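Local coordinates for dihydrodipicolinate synthase (Bacillus anthracis, PDB 1XKY), which probably condenses pyruvate with aspartate semialdehyde in the first committed step of the diaminopimelate route to lysine, at residues 41-46 / 76-81; 48-53 / 72-77. One frame throughout, in Å; residues are numbered along the deposited sequence.

How the contacts relate
Both contacts use helix 64-78, on two of its neighbours in the TIM barrel. Contact 2 is wholly buried: the helix sets Val74 on strand 49-52, valine against valine. Contact 1, partly buried and farther from the centre of the chain, links the C-terminal end of the same helix and the turn after it to the end of helix 32-44, which precedes that strand in the chain. Here an isoleucine covers the flat guanidinium of Arg81, whose N-H groups are bonded to backbone oxygens. The centres of the two contacts lie about 8 Å apart. They touch where Val78 CG2 of contact 1 meets Ile50 CD1 of contact 2 at 4.0 Å.

Contact 1: residues 41-46 / 76-81; sequences YLIDNG and SVVDKR
Ile43 sets its terminal methyl, CD1, over one face of the guanidinium of Arg81: CD1 stands 3.6 Å above the plane, over the middle of the group, and the nearest atom is CZ. With CG1 turned away from its own carbonyl carbon (chi1 -67°) and the chain extended beyond it, the isoleucine sends CD1 forward, while its other branch, Ile43 CG2, comes 3.9 Å from Arg81 NH1. The two side chains cross at about a right angle, and the methyl meets a face, not an edge. From the last turn of helix 64-78, Val78 CG2 adds a looser apolar touch to Ile43 CD1 at 4.5 Å.

These segments close two neighbouring outer helices of the TIM barrel, 32-44 and 64-78. Asp79 leaves the second helix with positive phi, and a type I' turn from Val78 to Arg81 brings the arginine back beneath the last helical carbonyls. Its chain bends at chi3 (-75°), folding the guanidinium onto the helix end. Arg81 NH2 reaches Val77 O at 2.9 Å and Arg81 NE reaches Val78 O at 3.0 Å, each donor standing above the plane of its carbonyl. Val78 O also accepts the backbone N of Arg81, from the opposite face to NE. These bonds hold the guanidinium plane steady under the methyl, and a further bond from NH2 to Asn40 OD1 joins it to helix 32-44. The positive group at the C-terminal helix end probably gains from the helix dipole. Asp44 OD1 lies 5.1 Å from Arg81 NH1, a separation that may allow a weak attraction but is too long for a salt bridge.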
# COMPACT_ATOMS: atom_id res chain seq x y z
N TYR A 41 10.67 -32.54 -20.73
CA TYR A 41 10.27 -32.76 -19.35
C TYR A 41 8.91 -32.11 -19.04
O TYR A 41 7.99 -32.76 -18.52
CB TYR A 41 11.34 -32.26 -18.37
CG TYR A 41 10.84 -32.23 -16.94
CD1 TYR A 41 10.89 -33.36 -16.14
CD2 TYR A 41 10.27 -31.07 -16.42
CE1 TYR A 41 10.40 -33.34 -14.83
CE2 TYR A 41 9.79 -31.03 -15.12
CZ TYR A 41 9.85 -32.17 -14.32
OH TYR A 41 9.36 -32.13 -13.02
N LEU A 42 8.77 -30.83 -19.39
CA LEU A 42 7.52 -30.11 -19.09
C LEU A 42 6.32 -30.76 -19.75
O LEU A 42 5.29 -30.99 -19.10
CB LEU A 42 7.63 -28.64 -19.50
CG LEU A 42 8.63 -27.81 -18.69
CD1 LEU A 42 8.76 -26.41 -19.28
CD2 LEU A 42 8.26 -27.77 -17.22
N ILE A 43 6.45 -31.09 -21.03
CA ILE A 43 5.37 -31.70 -21.78
C ILE A 43 4.92 -33.06 -21.18
O ILE A 43 3.74 -33.37 -21.20
CB ILE A 43 5.72 -31.81 -23.29
CG1 ILE A 43 5.81 -30.40 -23.90
CG2 ILE A 43 4.68 -32.63 -24.04
CD1 ILE A 43 6.37 -30.36 -25.32
N ASP A 44 5.87 -33.82 -20.63
CA ASP A 44 5.55 -35.09 -19.96
C ASP A 44 5.11 -34.93 -18.50
O ASP A 44 4.74 -35.91 -17.86
CB ASP A 44 6.76 -36.03 -19.99
CG ASP A 44 7.13 -36.45 -21.40
OD1 ASP A 44 6.28 -36.36 -22.31
OD2 ASP A 44 8.30 -36.87 -21.58
N ASN A 45 5.14 -33.69 -18.00
CA ASN A 45 4.77 -33.39 -16.62
C ASN A 45 3.64 -32.35 -16.51
O ASN A 45 3.67 -31.48 -15.65
CB ASN A 45 6.02 -32.96 -15.85
CG ASN A 45 6.90 -34.14 -15.47
OD1 ASN A 45 6.71 -34.73 -14.42
ND2 ASN A 45 7.83 -34.51 -16.35
N GLY A 46 2.64 -32.47 -17.37
CA GLY A 46 1.39 -31.70 -17.24
C GLY A 46 1.32 -30.33 -17.89
O GLY A 46 0.26 -29.68 -17.84
N SER A 76 11.01 -25.73 -32.71
CA SER A 76 11.56 -26.97 -33.27
C SER A 76 11.35 -28.18 -32.35
O SER A 76 10.86 -29.21 -32.78
CB SER A 76 13.05 -26.81 -33.58
OG SER A 76 13.62 -28.03 -34.03
N VAL A 77 11.74 -28.04 -31.08
CA VAL A 77 11.65 -29.14 -30.13
C VAL A 77 10.19 -29.49 -29.85
O VAL A 77 9.82 -30.67 -29.85
CB VAL A 77 12.40 -28.83 -28.81
CG1 VAL A 77 12.21 -29.95 -27.78
CG2 VAL A 77 13.88 -28.63 -29.08
N VAL A 78 9.36 -28.47 -29.64
CA VAL A 78 7.95 -28.68 -29.31
C VAL A 78 7.21 -29.45 -30.42
O VAL A 78 6.37 -30.31 -30.12
CB VAL A 78 7.25 -27.35 -28.98
CG1 VAL A 78 5.75 -27.50 -28.92
CG2 VAL A 78 7.77 -26.83 -27.66
N ASP A 79 7.54 -29.16 -31.67
CA ASP A 79 7.06 -29.94 -32.81
C ASP A 79 5.52 -30.03 -32.78
O ASP A 79 4.94 -31.09 -32.95
CB ASP A 79 7.71 -31.33 -32.78
CG ASP A 79 7.53 -32.11 -34.08
OD1 ASP A 79 7.47 -33.35 -34.00
OD2 ASP A 79 7.45 -31.50 -35.16
N LYS A 80 4.88 -28.88 -32.52
CA LYS A 80 3.42 -28.73 -32.52
C LYS A 80 2.64 -29.53 -31.46
O LYS A 80 1.42 -29.63 -31.54
CB LYS A 80 2.86 -28.99 -33.93
CG LYS A 80 3.26 -27.93 -34.95
CD LYS A 80 2.55 -26.60 -34.69
CE LYS A 80 3.07 -25.52 -35.63
NZ LYS A 80 2.57 -24.17 -35.22
N ARG A 81 3.33 -30.08 -30.46
CA ARG A 81 2.65 -30.87 -29.41
C ARG A 81 1.83 -30.00 -28.45
O ARG A 81 0.79 -30.43 -27.96
CB ARG A 81 3.66 -31.67 -28.60
CG ARG A 81 4.19 -32.90 -29.32
CD ARG A 81 5.25 -33.58 -28.47
NE ARG A 81 6.50 -32.83 -28.48
CZ ARG A 81 7.49 -32.97 -27.60
NH1 ARG A 81 7.38 -33.83 -26.59
NH2 ARG A 81 8.59 -32.24 -27.72

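Contact 2: residues 48-53 / 72-77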
# COMPACT_ATOMS: atom_id res chain seq x y z
N THR A 48 0.67 -27.74 -20.70
CA THR A 48 -0.22 -27.74 -21.88
C THR A 48 0.08 -26.63 -22.89
O THR A 48 -0.51 -26.59 -23.97
CB THR A 48 -1.72 -27.65 -21.46
OG1 THR A 48 -1.99 -26.40 -20.81
CG2 THR A 48 -2.09 -28.78 -20.54
N ALA A 49 0.99 -25.73 -22.53
CA ALA A 49 1.43 -24.64 -23.40
C ALA A 49 2.72 -24.10 -22.81
O ALA A 49 2.90 -24.11 -21.59
CB ALA A 49 0.38 -23.53 -23.49
N ILE A 50 3.63 -23.65 -23.67
CA ILE A 50 4.89 -23.11 -23.19
C ILE A 50 5.03 -21.63 -23.53
O ILE A 50 4.94 -21.25 -24.70
CB ILE A 50 6.10 -23.89 -23.73
CG1 ILE A 50 6.10 -25.31 -23.17
CG2 ILE A 50 7.42 -23.17 -23.37
CD1 ILE A 50 7.15 -26.20 -23.75
N VAL A 51 5.24 -20.81 -22.50
CA VAL A 51 5.60 -19.41 -22.69
C VAL A 51 7.13 -19.30 -22.73
O VAL A 51 7.81 -19.66 -21.77
CB VAL A 51 5.03 -18.48 -21.59
CG1 VAL A 51 5.28 -17.02 -21.96
CG2 VAL A 51 3.54 -18.72 -21.40
N VAL A 52 7.65 -18.83 -23.86
CA VAL A 52 9.08 -18.76 -24.08
C VAL A 52 9.58 -17.33 -23.99
O VAL A 52 9.02 -16.41 -24.63
CB VAL A 52 9.47 -19.28 -25.48
CG1 VAL A 52 10.99 -19.27 -25.66
CG2 VAL A 52 8.91 -20.67 -25.71
N GLY A 53 10.65 -17.15 -23.23
CA GLY A 53 11.34 -15.87 -23.11
C GLY A 53 10.52 -14.81 -22.41
O GLY A 53 10.62 -13.63 -22.74
N ARG A 72 12.92 -19.99 -31.88
CA ARG A 72 13.08 -20.90 -33.00
C ARG A 72 13.40 -22.32 -32.52
O ARG A 72 12.82 -23.28 -33.01
CB ARG A 72 14.18 -20.40 -33.94
CG ARG A 72 14.39 -21.24 -35.17
CD ARG A 72 15.66 -20.84 -35.91
NE ARG A 72 15.51 -19.55 -36.60
CZ ARG A 72 16.10 -18.41 -36.26
NH1 ARG A 72 16.93 -18.34 -35.22
NH2 ARG A 72 15.88 -17.32 -36.99
N HIS A 73 14.29 -22.44 -31.55
CA HIS A 73 14.65 -23.74 -31.01
C HIS A 73 13.48 -24.42 -30.30
O HIS A 73 13.23 -25.62 -30.48
CB HIS A 73 15.81 -23.62 -30.04
CG HIS A 73 16.24 -24.93 -29.47
ND1 HIS A 73 16.93 -25.87 -30.21
CD2 HIS A 73 16.06 -25.48 -28.24
CE1 HIS A 73 17.17 -26.93 -29.45
NE2 HIS A 73 16.65 -26.72 -28.25
N VAL A 74 12.75 -23.65 -29.49
CA VAL A 74 11.62 -24.18 -28.76
C VAL A 74 10.51 -24.62 -29.72
O VAL A 74 9.89 -25.66 -29.53
CB VAL A 74 11.10 -23.17 -27.70
CG1 VAL A 74 9.84 -23.70 -27.03
CG2 VAL A 74 12.18 -22.87 -26.66
N VAL A 75 10.26 -23.83 -30.76
CA VAL A 75 9.32 -24.23 -31.81
C VAL A 75 9.72 -25.58 -32.42
O VAL A 75 8.88 -26.46 -32.61
CB VAL A 75 9.20 -23.12 -32.91
CG1 VAL A 75 8.59 -23.67 -34.20
CG2 VAL A 75 8.39 -21.94 -32.38
N SER A 76 11.01 -25.73 -32.71
CA SER A 76 11.56 -26.97 -33.27
C SER A 76 11.35 -28.18 -32.35
O SER A 76 10.86 -29.21 -32.78
CB SER A 76 13.05 -26.81 -33.58
OG SER A 76 13.62 -28.03 -34.03
N VAL A 77 11.74 -28.04 -31.08
CA VAL A 77 11.65 -29.14 -30.13
C VAL A 77 10.19 -29.49 -29.85
O VAL A 77 9.82 -30.67 -29.85
CB VAL A 77 12.40 -28.83 -28.81
CG1 VAL A 77 12.21 -29.95 -27.78
CG2 VAL A 77 13.88 -28.63 -29.08
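Between residues 48-53 and 72-77 the backbones come nearest at Val52 and Val74, whose CA atoms lie 7.6 Å apart, leaving room for one layer of side chains between them. The two valines fill it tip to tip. Val52 CG2 presses on Val74 CG1 at 3.4 Å, tighter than usual for two carbons, and Val52 CG1 faces Val74 CG2 at 3.9 Å. In both valines CG1 is anti to the backbone N (chi1 175° in Val74), and CG1 of each meets CG2 of the other. Val52 CG2 also sits 3.9 Å from Val74 CB, so it rests against the branch point as well as the methyl.

Ile50, two residues earlier on the strand and likewise directed at the helix, is a lighter partner: Ile50 CG2 comes to 4.4 Å from Val74 CG1. Val51, between them, points away from the helix, in keeping with the alternation of a strand. The group is entirely hydrocarbon and buried. Val84 of the next strand touches both Val52 and Val74, while Leu70 and Tyr71 of the helix also pack on Val52. Ile50 also meets Val39 of helix 32-44, so it touches both outer helices. Backbone hydrogen bonds between Ile50 and both Pro83 and Ile85 carry the sheet toward strand 84-87. Strand 49-52, helix 64-78 and strand 84-87 form a beta-alpha-beta unit, and apolar packing of this kind between parallel strands and their covering helices is characteristic of the TIM barrel.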